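Local coordinates for putative CRISPR-associated endoribonuclease-like protein Cas6nc (Pyrococcus horikoshii, PDB 3QJL) that binds CRISPR RNAs of differing sequence as a Cas6-family RAMP protein of the prokaryotic adaptive immune system, at residues Arg92-Ala95 with Glu96-Lys100; Ser30-Leu33 with Glu34-Ser38; Phe104-Glu108 with Leu109-Val113. One frame throughout, in Å; residues are numbered along the deposited sequence.

Interaction 1 (Arg92-Ala95 with Glu96-Lys100); sequences RAIA and EAVEK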
loop_
_atom_site.group_PDB
_atom_site.type_symbol
_atom_site.label_atom_id
_atom_site.label_comp_id
_atom_site.label_asym_id
_atom_site.label_seq_id
_atom_site.Cartn_x
_atom_site.Cartn_y
_atom_site.Cartn_z
ATOM N N ARG A 92 -8.273 22.595 -23.094
ATOM C CA ARG A 92 -8.814 23.942 -23.263
ATOM C C ARG A 92 -10.301 23.944 -22.951
ATOM O O ARG A 92 -10.761 24.679 -22.087
ATOM C CB ARG A 92 -8.584 24.363 -24.714
ATOM C CG ARG A 92 -8.305 25.836 -24.957
ATOM C CD ARG A 92 -9.559 26.543 -25.447
ATOM N NE ARG A 92 -10.591 25.575 -25.802
ATOM C CZ ARG A 92 -10.879 25.213 -27.049
ATOM N NH1 ARG A 92 -10.215 25.772 -28.064
ATOM N NH2 ARG A 92 -11.837 24.303 -27.272
ATOM N N ALA A 93 -11.039 23.083 -23.641
ATOM C CA ALA A 93 -12.480 22.949 -23.442
ATOM C C ALA A 93 -12.890 22.532 -22.031
ATOM O O ALA A 93 -13.964 22.886 -21.565
ATOM C CB ALA A 93 -13.052 21.981 -24.449
ATOM N N ILE A 94 -12.054 21.763 -21.347
ATOM C CA ILE A 94 -12.421 21.334 -20.004
ATOM C C ILE A 94 -12.289 22.500 -19.030
ATOM O O ILE A 94 -13.178 22.751 -18.212
ATOM C CB ILE A 94 -11.604 20.105 -19.542
ATOM C CG1 ILE A 94 -12.030 18.872 -20.338
ATOM C CG2 ILE A 94 -11.788 19.854 -18.048
ATOM C CD1 ILE A 94 -11.151 17.645 -20.106
ATOM N N ALA A 95 -11.175 23.215 -19.131
ATOM C CA ALA A 95 -10.961 24.405 -18.317
ATOM C C ALA A 95 -12.158 25.367 -18.392
ATOM O O ALA A 95 -12.685 25.794 -17.364
ATOM C CB ALA A 95 -9.685 25.105 -18.750
ATOM N N GLU A 96 -12.592 25.690 -19.610
ATOM C CA GLU A 96 -13.715 26.598 -19.813
ATOM C C GLU A 96 -15.003 26.073 -19.179
ATOM O O GLU A 96 -15.628 26.757 -18.356
ATOM C CB GLU A 96 -13.935 26.849 -21.306
ATOM C CG GLU A 96 -14.585 28.195 -21.595
ATOM C CD GLU A 96 -14.805 28.453 -23.082
ATOM O OE1 GLU A 96 -15.832 29.083 -23.428
ATOM O OE2 GLU A 96 -13.954 28.039 -23.905
ATOM N N ALA A 97 -15.390 24.858 -19.566
ATOM C CA ALA A 97 -16.627 24.242 -19.097
ATOM C C ALA A 97 -16.698 24.253 -17.587
ATOM O O ALA A 97 -17.696 24.671 -16.994
ATOM C CB ALA A 97 -16.716 22.825 -19.593
ATOM N N VAL A 98 -15.628 23.779 -16.969
ATOM C CA VAL A 98 -15.563 23.699 -15.522
ATOM C C VAL A 98 -15.702 25.080 -14.884
ATOM O O VAL A 98 -16.520 25.293 -13.989
ATOM C CB VAL A 98 -14.256 23.024 -15.070
ATOM C CG1 VAL A 98 -13.975 23.327 -13.620
ATOM C CG2 VAL A 98 -14.338 21.526 -15.297
ATOM N N GLU A 99 -14.911 26.027 -15.363
ATOM C CA GLU A 99 -14.924 27.364 -14.797
ATOM C C GLU A 99 -16.268 28.085 -14.948
ATOM O O GLU A 99 -16.706 28.792 -14.030
ATOM C CB GLU A 99 -13.818 28.192 -15.411
ATOM C CG GLU A 99 -13.791 29.600 -14.918
ATOM C CD GLU A 99 -12.812 30.413 -15.703
ATOM O OE1 GLU A 99 -13.185 30.843 -16.822
ATOM O OE2 GLU A 99 -11.669 30.581 -15.214
ATOM N N LYS A 100 -16.924 27.920 -16.091
ATOM C CA LYS A 100 -18.270 28.463 -16.219
ATOM C C LYS A 100 -19.175 27.876 -15.138
ATOM O O LYS A 100 -19.764 28.599 -14.346
ATOM C CB LYS A 100 -18.861 28.219 -17.609
ATOM C CG LYS A 100 -18.117 28.928 -18.709
ATOM C CD LYS A 100 -19.042 29.290 -19.847
ATOM C CE LYS A 100 -18.284 29.999 -20.978
ATOM N NZ LYS A 100 -17.331 31.066 -20.495
#

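Interaction 2 (Ser30-Leu33 with Glu34-Ser38); sequences SQIL and EKVNS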
loop_
_atom_site.group_PDB
_atom_site.type_symbol
_atom_site.label_atom_id
_atom_site.label_comp_id
_atom_site.label_asym_id
_atom_site.label_seq_id
_atom_site.Cartn_x
_atom_site.Cartn_y
_atom_site.Cartn_z
ATOM N N SER A 30 -18.985 11.996 -15.303
ATOM C CA SER A 30 -20.240 12.366 -15.938
ATOM C C SER A 30 -20.496 13.855 -15.770
ATOM O O SER A 30 -21.062 14.510 -16.660
ATOM C CB SER A 30 -21.385 11.572 -15.324
ATOM O OG SER A 30 -21.604 12.004 -13.991
ATOM N N GLN A 31 -20.085 14.384 -14.622
ATOM C CA GLN A 31 -20.217 15.809 -14.328
ATOM C C GLN A 31 -19.414 16.675 -15.306
ATOM O O GLN A 31 -19.928 17.642 -15.874
ATOM C CB GLN A 31 -19.766 16.080 -12.897
ATOM C CG GLN A 31 -20.718 16.920 -12.099
ATOM C CD GLN A 31 -20.874 16.412 -10.695
ATOM O OE1 GLN A 31 -20.748 17.165 -9.724
ATOM N NE2 GLN A 31 -21.152 15.118 -10.572
ATOM N N ILE A 32 -18.144 16.336 -15.487
ATOM C CA ILE A 32 -17.323 17.010 -16.479
ATOM C C ILE A 32 -17.953 16.885 -17.873
ATOM O O ILE A 32 -18.137 17.883 -18.566
ATOM C CB ILE A 32 -15.904 16.446 -16.489
ATOM C CG1 ILE A 32 -15.094 17.048 -15.351
ATOM C CG2 ILE A 32 -15.237 16.695 -17.807
ATOM C CD1 ILE A 32 -13.706 16.433 -15.225
ATOM N N LEU A 33 -18.314 15.669 -18.271
ATOM C CA LEU A 33 -18.932 15.443 -19.580
ATOM C C LEU A 33 -20.084 16.425 -19.832
ATOM O O LEU A 33 -20.148 17.073 -20.872
ATOM C CB LEU A 33 -19.444 14.007 -19.687
ATOM C CG LEU A 33 -19.777 13.606 -21.115
ATOM C CD1 LEU A 33 -18.546 13.735 -21.991
ATOM C CD2 LEU A 33 -20.318 12.206 -21.174
ATOM N N GLU A 34 -20.984 16.518 -18.861
ATOM C CA GLU A 34 -22.131 17.415 -18.901
ATOM C C GLU A 34 -21.689 18.862 -19.098
ATOM O O GLU A 34 -22.207 19.571 -19.969
ATOM C CB GLU A 34 -22.900 17.269 -17.589
ATOM C CG GLU A 34 -23.981 18.280 -17.327
ATOM C CD GLU A 34 -24.657 18.044 -15.979
ATOM O OE1 GLU A 34 -25.888 18.261 -15.892
ATOM O OE2 GLU A 34 -23.964 17.644 -15.009
ATOM N N LYS A 35 -20.725 19.292 -18.286
ATOM C CA LYS A 35 -20.211 20.648 -18.365
ATOM C C LYS A 35 -19.574 20.966 -19.717
ATOM O O LYS A 35 -19.878 21.993 -20.309
ATOM C CB LYS A 35 -19.243 20.921 -17.225
ATOM C CG LYS A 35 -19.900 20.851 -15.869
ATOM C CD LYS A 35 -18.935 21.225 -14.766
ATOM C CE LYS A 35 -19.501 20.885 -13.404
ATOM N NZ LYS A 35 -20.906 21.361 -13.236
ATOM N N VAL A 36 -18.702 20.096 -20.213
ATOM C CA VAL A 36 -18.108 20.298 -21.532
ATOM C C VAL A 36 -19.175 20.240 -22.618
ATOM O O VAL A 36 -19.116 20.960 -23.612
ATOM C CB VAL A 36 -17.039 19.237 -21.855
ATOM C CG1 VAL A 36 -16.479 19.438 -23.263
ATOM C CG2 VAL A 36 -15.929 19.275 -20.825
ATOM N N ASN A 37 -20.163 19.379 -22.436
ATOM C CA ASN A 37 -21.160 19.211 -23.474
ATOM C C ASN A 37 -21.961 20.495 -23.709
ATOM O O ASN A 37 -22.421 20.753 -24.822
ATOM C CB ASN A 37 -22.072 18.038 -23.157
ATOM C CG ASN A 37 -22.999 17.714 -24.292
ATOM O OD1 ASN A 37 -22.564 17.296 -25.373
ATOM N ND2 ASN A 37 -24.292 17.899 -24.059
ATOM N N SER A 38 -22.107 21.305 -22.664
ATOM C CA SER A 38 -22.810 22.577 -22.766
ATOM C C SER A 38 -22.101 23.540 -23.728
ATOM O O SER A 38 -22.741 24.321 -24.438
ATOM C CB SER A 38 -22.930 23.228 -21.388
ATOM O OG SER A 38 -23.758 22.477 -20.523
#

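Interaction 3 (Phe104-Glu108 with Leu109-Val113); sequences FKIGE and LSFLV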
loop_
_atom_site.group_PDB
_atom_site.type_symbol
_atom_site.label_atom_id
_atom_site.label_comp_id
_atom_site.label_asym_id
_atom_site.label_seq_id
_atom_site.Cartn_x
_atom_site.Cartn_y
_atom_site.Cartn_z
ATOM N N PHE A 104 -19.693 21.199 -8.121
ATOM C CA PHE A 104 -19.566 19.750 -8.097
ATOM C C PHE A 104 -20.243 19.127 -6.893
ATOM O O PHE A 104 -20.084 19.590 -5.762
ATOM C CB PHE A 104 -18.101 19.335 -8.153
ATOM C CG PHE A 104 -17.519 19.375 -9.536
ATOM C CD1 PHE A 104 -16.701 20.421 -9.930
ATOM C CD2 PHE A 104 -17.799 18.367 -10.446
ATOM C CE1 PHE A 104 -16.166 20.453 -11.201
ATOM C CE2 PHE A 104 -17.264 18.393 -11.716
ATOM C CZ PHE A 104 -16.447 19.441 -12.097
ATOM N N LYS A 105 -21.013 18.080 -7.156
ATOM C CA LYS A 105 -21.691 17.338 -6.109
ATOM C C LYS A 105 -21.219 15.878 -6.142
ATOM O O LYS A 105 -21.523 15.134 -7.084
ATOM C CB LYS A 105 -23.202 17.428 -6.328
ATOM C CG LYS A 105 -24.044 16.853 -5.211
ATOM C CD LYS A 105 -24.340 17.895 -4.150
ATOM C CE LYS A 105 -25.076 17.273 -2.966
ATOM N NZ LYS A 105 -26.330 16.591 -3.391
ATOM N N ILE A 106 -20.457 15.479 -5.127
ATOM C CA ILE A 106 -20.033 14.086 -4.981
ATOM C C ILE A 106 -20.623 13.495 -3.714
ATOM O O ILE A 106 -20.217 13.846 -2.608
ATOM C CB ILE A 106 -18.511 13.963 -4.927
ATOM C CG1 ILE A 106 -17.920 14.282 -6.297
ATOM C CG2 ILE A 106 -18.113 12.564 -4.506
ATOM C CD1 ILE A 106 -16.542 14.872 -6.223
ATOM N N GLY A 107 -21.584 12.594 -3.871
ATOM C CA GLY A 107 -22.353 12.157 -2.724
ATOM C C GLY A 107 -22.987 13.352 -2.033
ATOM O O GLY A 107 -23.719 14.126 -2.653
ATOM N N GLU A 108 -22.701 13.506 -0.747
ATOM C CA GLU A 108 -23.286 14.586 0.046
ATOM C C GLU A 108 -22.400 15.821 0.128
ATOM O O GLU A 108 -22.723 16.777 0.823
ATOM C CB GLU A 108 -23.612 14.097 1.462
ATOM C CG GLU A 108 -24.631 12.972 1.514
ATOM C CD GLU A 108 -25.994 13.362 0.947
ATOM O OE1 GLU A 108 -26.945 12.574 1.135
ATOM O OE2 GLU A 108 -26.121 14.443 0.318
ATOM N N LEU A 109 -21.270 15.795 -0.564
ATOM C CA LEU A 109 -20.319 16.889 -0.470
ATOM C C LEU A 109 -20.336 17.719 -1.743
ATOM O O LEU A 109 -20.144 17.185 -2.830
ATOM C CB LEU A 109 -18.919 16.331 -0.226
ATOM C CG LEU A 109 -17.826 17.337 0.113
ATOM C CD1 LEU A 109 -18.211 18.123 1.355
ATOM C CD2 LEU A 109 -16.510 16.620 0.320
ATOM N N SER A 110 -20.580 19.020 -1.615
ATOM C CA SER A 110 -20.531 19.908 -2.777
ATOM C C SER A 110 -19.207 20.658 -2.829
ATOM O O SER A 110 -18.775 21.235 -1.835
ATOM C CB SER A 110 -21.694 20.902 -2.765
ATOM O OG SER A 110 -22.923 20.263 -3.060
ATOM N N PHE A 111 -18.545 20.630 -3.976
ATOM C CA PHE A 111 -17.323 21.402 -4.122
ATOM C C PHE A 111 -17.566 22.650 -4.955
ATOM O O PHE A 111 -18.637 22.830 -5.537
ATOM C CB PHE A 111 -16.226 20.561 -4.774
ATOM C CG PHE A 111 -15.718 19.442 -3.907
ATOM C CD1 PHE A 111 -16.212 18.156 -4.049
ATOM C CD2 PHE A 111 -14.738 19.677 -2.954
ATOM C CE1 PHE A 111 -15.743 17.124 -3.256
ATOM C CE2 PHE A 111 -14.263 18.653 -2.156
ATOM C CZ PHE A 111 -14.766 17.373 -2.308
ATOM N N LEU A 112 -16.540 23.490 -5.030
ATOM C CA LEU A 112 -16.590 24.716 -5.803
ATOM C C LEU A 112 -15.247 24.872 -6.481
ATOM O O LEU A 112 -14.220 24.922 -5.798
ATOM C CB LEU A 112 -16.811 25.889 -4.863
ATOM C CG LEU A 112 -17.610 27.056 -5.425
ATOM C CD1 LEU A 112 -18.973 26.557 -5.895
ATOM C CD2 LEU A 112 -17.747 28.151 -4.367
ATOM N N VAL A 113 -15.231 24.967 -7.808
ATOM C CA VAL A 113 -13.952 25.060 -8.498
ATOM C C VAL A 113 -13.213 26.346 -8.145
ATOM O O VAL A 113 -13.734 27.446 -8.318
ATOM C CB VAL A 113 -14.106 24.994 -10.018
ATOM C CG1 VAL A 113 -12.738 24.957 -10.673
ATOM C CG2 VAL A 113 -14.923 23.784 -10.414
#

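Interaction 1 (Arg92-Ala95 with Glu96-Lys100)
Ile94 and Val98, one turn apart, carry this local i to i+4 contact near the C-terminal end of helix 88-100, which packs on strand 109-118 and helix 25-39. The branches cross obliquely, Ile94 CG2 lying 4.1 Å from Val98 CG2. In Val98, chi1 of 162° sends CG1 away from the backbone N and leaves CG2 beside it, turned back along the helix toward Ile94. Branched residues suit this buried side: Ile94 reaches Val36 and Trp54, while Val98 meets Val113. Where the helices come close, Ala97 keeps the surface low, its methyl group resting on Lys35 and Val36. Beneath the side chains run regular helical bonds, such as Val98 N to Ile94 O at 2.9 Å, nearly straight at 168°, and Ala97 N to Ala93 O at 3.1 Å. On the polar side, Glu96 extends between two basic residues. Its OE1 makes a long salt bridge of 3.8 Å with Lys100 NZ, and its OE2 lies 4.6 Å from Arg92 NE, well out of the guanidinium plane. The pull of Arg92 is therefore one of charge without a directed N-H, which probably adds modestly to a helix held chiefly by its backbone and its apolar side.

Interaction 2 (Ser30-Leu33 with Glu34-Ser38)
Neither the flat carboxamide of Gln31 nor the carboxylate of Glu34 lies against the other: Glu34 brings its OE2 to within 4.4 Å of the Gln31 CG methylene, which is also 4.3 Å from Lys35 CE. The amide itself is engaged through OE1, which accepts a hydrogen bond from the backbone N of Lys105. Lys35 deals with a third flat group, the ring of Phe104, by a cation-pi interaction. Its chain starts out beside the backbone N (chi1 -64°), which lays CG 3.2 Å from Gln31 O and carries the methylenes back toward the preceding turn. A bend at the last torsion then turns the ammonium group, and NZ bonds to Glu103 O. A long, flexible residue suits a site where the stem must be buried and the charge must still find oxygen and aromatic partners.

On the buried side of helix 25-39, Ile32 and Val36 lie side by side and point the same way, with 4.0 Å between Ile32 CG2 and Val36 CG2. Val36 continues onto Ile43 and Leu47 of helix 41-47, and Ile32 onto Trp54. Successive i to i+4 bonds hold the turns, among them Val36 N to Ile32 O, 2.8 Å and almost linear at 173°. Ser30 OG bonds back to the Tyr26 and Glu27 carbonyls, a habit of helical serines that spares a short polar side chain the need for a distant partner.

The helix is thus amphipathic, sealed by branched aliphatic groups on one side, and the amide and ammonium of Gln31 and Lys35 spend their polarity on backbone groups around the edge strand, so that their chemistry ties helix to sheet.

Interaction 3 (Phe104-Glu108 with Leu109-Val113)
Phe104 and Phe111 are matched across the strands as an antiparallel hydrogen-bonded pair, meeting at their CB atoms, 4.1 Å apart on the buried side of the sheet. The Phe104 ring takes Val113 CG2 at its edge, in the ring plane, 3.6 Å from CE1. Ile106, on the same side, brings CD1 to 3.8 Å from Phe111 CE1. The other side of the sheet suits polar residues: there Lys105 and Ser110 are neighbours, the methylene chain of Lys105 lying past Ser110 OG.

This is a beta hairpin with a two-residue loop, closed by a type II' turn from Ile106 to Leu109. Gly107 fits the first corner, where phi of 56° and psi of -124° come easily without a side chain, and Glu108 takes the second, pointing outward. Paired bonds brace the turn, Ile106 N to Leu109 O at 2.9 Å and Leu109 N to Ile106 O at 3.0 Å, while Phe104 N to Phe111 O at 3.2 Å fastens the open end.

Farther out, Glu27 OE2 holds the Gly107 N-H. Leu11 of strand 5-13 packs against both phenylalanines, Ile74 covers Leu109 and Phe111, and Val28 of helix 25-39 reaches Ile106.

In the fold
All three contacts lie within the N-terminal part of the Cas6 protein and belong to one ferredoxin-like unit, in which helices 25-39 and 88-100 pack on an antiparallel sheet. Along the chain interaction 2 comes first, then interaction 1, then interaction 3, whose strand 103-106 follows helix 88-100 directly and adds, beside 109-118, a strand that is outermost within this chain. The centres of interactions 1 and 2 are about 9 Å apart, where the two helices touch; the hairpin's centre lies about 17 Å from that of interaction 1 and 15 Å from that of interaction 2. The hairpin is also nearest the bound RNA, about 10 Å at closest atoms, so none of the three contacts touches the RNA directly.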